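Local coordinates for Tat-secreted protein Rv2525c (Mycobacterium tuberculosis, PDB 4PMQ) that may act as a peptidoglycan hydrolase with glycosidase activity and cleaves p-nitrophenyl esters in vitro, preferring the butyrate, at residues I29-S33 / G44-Q48. Sequence-based numbering, arbitrary orientation.
With TLA (L(+)-tartaric acid), chain B.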
ATOM      1  N   ILE A  29      -4.225  -3.088   5.650  1.00  5.87           N
ATOM      2  CA  ILE A  29      -3.627  -2.845   4.324  1.00  6.43           C
ATOM      3  C   ILE A  29      -2.531  -3.872   4.262  1.00 10.65           C
ATOM      4  O   ILE A  29      -1.625  -3.832   5.103  1.00  7.24           O
ATOM      5  CB  ILE A  29      -3.084  -1.388   4.113  1.00  8.78           C
ATOM      6  CG1 ILE A  29      -4.167  -0.319   4.391  1.00  8.54           C
ATOM      7  CG2 ILE A  29      -2.540  -1.264   2.680  1.00 11.87           C
ATOM      8  CD1 ILE A  29      -3.648   1.045   4.632  1.00 10.52           C
ATOM      9  N   ARG A  30      -2.621  -4.803   3.314  1.00  6.72           N
ATOM     10  CA  ARG A  30      -1.759  -5.965   3.275  1.00  6.77           C
ATOM     11  C   ARG A  30      -0.970  -6.102   1.974  1.00  8.30           C
ATOM     12  O   ARG A  30      -1.432  -5.723   0.893  1.00  5.62           O
ATOM     13  CB  ARG A  30      -2.644  -7.214   3.519  1.00  8.89           C
ATOM     14  CG  ARG A  30      -3.328  -7.201   4.912  1.00 11.01           C
ATOM     15  CD  ARG A  30      -2.315  -7.327   6.047  1.00 10.55           C
ATOM     16  NE  ARG A  30      -1.765  -8.675   6.005  1.00  7.89           N
ATOM     17  CZ  ARG A  30      -0.528  -8.993   5.634  1.00 13.48           C
ATOM     18  NH1 ARG A  30       0.356  -8.036   5.337  1.00  8.89           N
ATOM     19  NH2 ARG A  30      -0.161 -10.271   5.560  1.00 10.61           N
ATOM     20  N   TYR A  31       0.240  -6.689   2.092  1.00  6.21           N
ATOM     21  CA  TYR A  31       1.162  -6.796   0.988  1.00  5.09           C
ATOM     22  C   TYR A  31       0.826  -7.871  -0.008  1.00  8.37           C
ATOM     23  O   TYR A  31       0.727  -9.058   0.343  1.00  9.45           O
ATOM     24  CB  TYR A  31       2.566  -7.095   1.527  1.00  4.78           C
ATOM     25  CG  TYR A  31       3.139  -5.948   2.308  1.00  6.11           C
ATOM     26  CD1 TYR A  31       3.663  -4.831   1.656  1.00  6.90           C
ATOM     27  CD2 TYR A  31       3.140  -5.958   3.702  1.00  7.75           C
ATOM     28  CE1 TYR A  31       4.216  -3.774   2.365  1.00  8.03           C
ATOM     29  CE2 TYR A  31       3.683  -4.894   4.427  1.00  8.82           C
ATOM     30  CZ  TYR A  31       4.227  -3.809   3.748  1.00 10.95           C
ATOM     31  OH  TYR A  31       4.780  -2.750   4.428  1.00 14.61           O
ATOM     32  N   VAL A  32       0.797  -7.463  -1.277  1.00  4.38           N
ATOM     33  CA  VAL A  32       0.668  -8.403  -2.388  1.00  4.50           C
ATOM     34  C   VAL A  32       2.055  -8.454  -3.078  1.00  8.53           C
ATOM     35  O   VAL A  32       2.183  -8.304  -4.290  1.00  7.37           O
ATOM     36  CB  VAL A  32      -0.511  -8.070  -3.339  1.00  7.30           C
ATOM     37  CG1 VAL A  32      -1.847  -8.306  -2.628  1.00  7.42           C
ATOM     38  CG2 VAL A  32      -0.433  -6.631  -3.890  1.00  6.11           C
ATOM     39  N   SER A  33       3.097  -8.678  -2.259  1.00  6.97           N
ATOM     40  CA  SER A  33       4.502  -8.709  -2.685  1.00  7.54           C
ATOM     41  C   SER A  33       5.266  -9.878  -2.114  1.00  9.18           C
ATOM     42  O   SER A  33       4.931 -10.403  -1.056  1.00  9.29           O
ATOM     43  CB  SER A  33       5.211  -7.447  -2.209  1.00  9.91           C
ATOM     44  OG  SER A  33       4.549  -6.291  -2.655  1.00 14.42           O
ATOM     45  N   GLY A  44       4.663 -11.388   6.937  1.00  8.64           N
ATOM     46  CA  GLY A  44       3.450 -10.705   6.491  1.00  9.06           C
ATOM     47  C   GLY A  44       3.403 -10.492   4.989  1.00 11.20           C
ATOM     48  O   GLY A  44       2.462  -9.869   4.487  1.00  9.67           O
ATOM     49  N   LYS A  45       4.411 -10.989   4.248  1.00  8.83           N
ATOM     50  CA  LYS A  45       4.432 -10.835   2.783  1.00  7.96           C
ATOM     51  C   LYS A  45       4.487 -12.193   2.081  1.00 11.66           C
ATOM     52  O   LYS A  45       5.409 -12.943   2.339  1.00 11.97           O
ATOM     53  CB  LYS A  45       5.677 -10.038   2.342  1.00  8.67           C
ATOM     54  CG  LYS A  45       5.808  -8.617   2.851  1.00 10.18           C
ATOM     55  CD  LYS A  45       6.933  -7.904   2.067  1.00  9.15           C
ATOM     56  CE  LYS A  45       7.098  -6.480   2.511  1.00 11.40           C
ATOM     57  NZ  LYS A  45       8.168  -5.820   1.704  1.00  9.90           N
ATOM     58  N   PRO A  46       3.609 -12.514   1.133  1.00  9.25           N
ATOM     59  CA  PRO A  46       2.396 -11.798   0.736  1.00  8.68           C
ATOM     60  C   PRO A  46       1.200 -12.288   1.542  1.00 11.94           C
ATOM     61  O   PRO A  46       1.270 -13.369   2.150  1.00 12.48           O
ATOM     62  CB  PRO A  46       2.234 -12.221  -0.734  1.00 10.23           C
ATOM     63  CG  PRO A  46       2.835 -13.606  -0.822  1.00 15.29           C
ATOM     64  CD  PRO A  46       3.720 -13.806   0.415  1.00 10.71           C
ATOM     65  N   ILE A  47       0.107 -11.537   1.527  1.00  7.10           N
ATOM     66  CA  ILE A  47      -1.136 -12.004   2.133  1.00  7.69           C
ATOM     67  C   ILE A  47      -1.557 -13.285   1.406  1.00 10.35           C
ATOM     68  O   ILE A  47      -1.481 -13.320   0.173  1.00  9.76           O
ATOM     69  CB  ILE A  47      -2.248 -10.919   2.084  1.00  9.68           C
ATOM     70  CG1 ILE A  47      -3.582 -11.472   2.643  1.00  8.82           C
ATOM     71  CG2 ILE A  47      -2.412 -10.299   0.671  1.00  9.42           C
ATOM     72  CD1 ILE A  47      -4.762 -10.417   2.871  1.00  7.52           C
ATOM     73  N   GLN A  48      -1.981 -14.329   2.162  1.00  9.79           N
ATOM     74  CA  GLN A  48      -2.452 -15.576   1.569  1.00  8.86           C
ATOM     75  C   GLN A  48      -3.986 -15.614   1.586  1.00 11.36           C
ATOM     76  O   GLN A  48      -4.632 -14.930   2.411  1.00  9.54           O
ATOM     77  CB  GLN A  48      -1.878 -16.802   2.323  1.00 10.09           C
ATOM     78  CG  GLN A  48      -0.347 -16.848   2.457  1.00 16.32           C
ATOM     79  CD  GLN A  48       0.364 -17.069   1.138  1.00 38.56           C
ATOM     80  OE1 GLN A  48      -0.078 -17.834   0.269  1.00 34.14           O
ATOM     81  NE2 GLN A  48       1.523 -16.453   0.983  1.00 38.94           N
TER
HETATM   82  O1  TLA B 301       6.879  -1.459   6.966  1.00 39.33           O
HETATM   83  O11 TLA B 301       8.226  -3.110   7.699  1.00 37.69           O
HETATM   84  C1  TLA B 301       7.866  -2.173   6.837  1.00 37.99           C
HETATM   85  C2  TLA B 301       8.792  -2.069   5.628  1.00 34.13           C
HETATM   86  O2  TLA B 301       8.393  -1.021   4.760  1.00 35.80           O
HETATM   87  C3  TLA B 301       8.801  -3.397   4.862  1.00 30.67           C
HETATM   88  O3  TLA B 301       7.551  -3.638   4.252  1.00 29.05           O
HETATM   89  C4  TLA B 301       9.914  -3.421   3.821  1.00 28.20           C
HETATM   90  O4  TLA B 301       9.707  -3.739   2.661  1.00 23.16           O
HETATM   91  O41 TLA B 301      11.095  -3.172   4.321  1.00 27.86           O
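The guanidinium of R30 meets the carbonyl of G44 end-on, NH1 and NH2 each donating to G44 O at 2.9 Å, both bonds bent as two donors share one oxygen, which lies close to the guanidinium plane. NH1 lies on a carbonyl lone pair, whereas NH2 is tilted from the carbonyl plane. Bends at chi2 and chi3 (-67° and -69°) fold the arginine back to this carbonyl, and a salt bridge from NE to E51 of helix 49-57 fixes its other edge. On this buried side I47 packs closely: its CB sits over one guanidinium face, its CD1 lies 3.9 Å from R30 CB, and its CG2 touches V32 CG1. I47 N completes the join with a nearly straight bond of 2.8 Å to Y31 O, just after the cis peptide preceding P46, whose CB rests 3.3 Å from S33 O.

Toward the ligand the contact is more open, the partly exposed Y31 ending among small bound molecules. The extended K45 chain crosses the Y31 ring, placing CE 3.8 Å from the ring centroid and NZ over the same face in a cation-pi contact. K45 NZ reaches O4 of tartrate, probably from the crystallisation liquor, at 2.8 Å and also bonds to Q67 O, while Y31 OH accepts from tartrate O3. At the C-terminal end of strand 27-31, where TIM-barrel-like glycosidases place their active sites, this ammonium and phenol suggest a pocket for polar, perhaps anionic, groups.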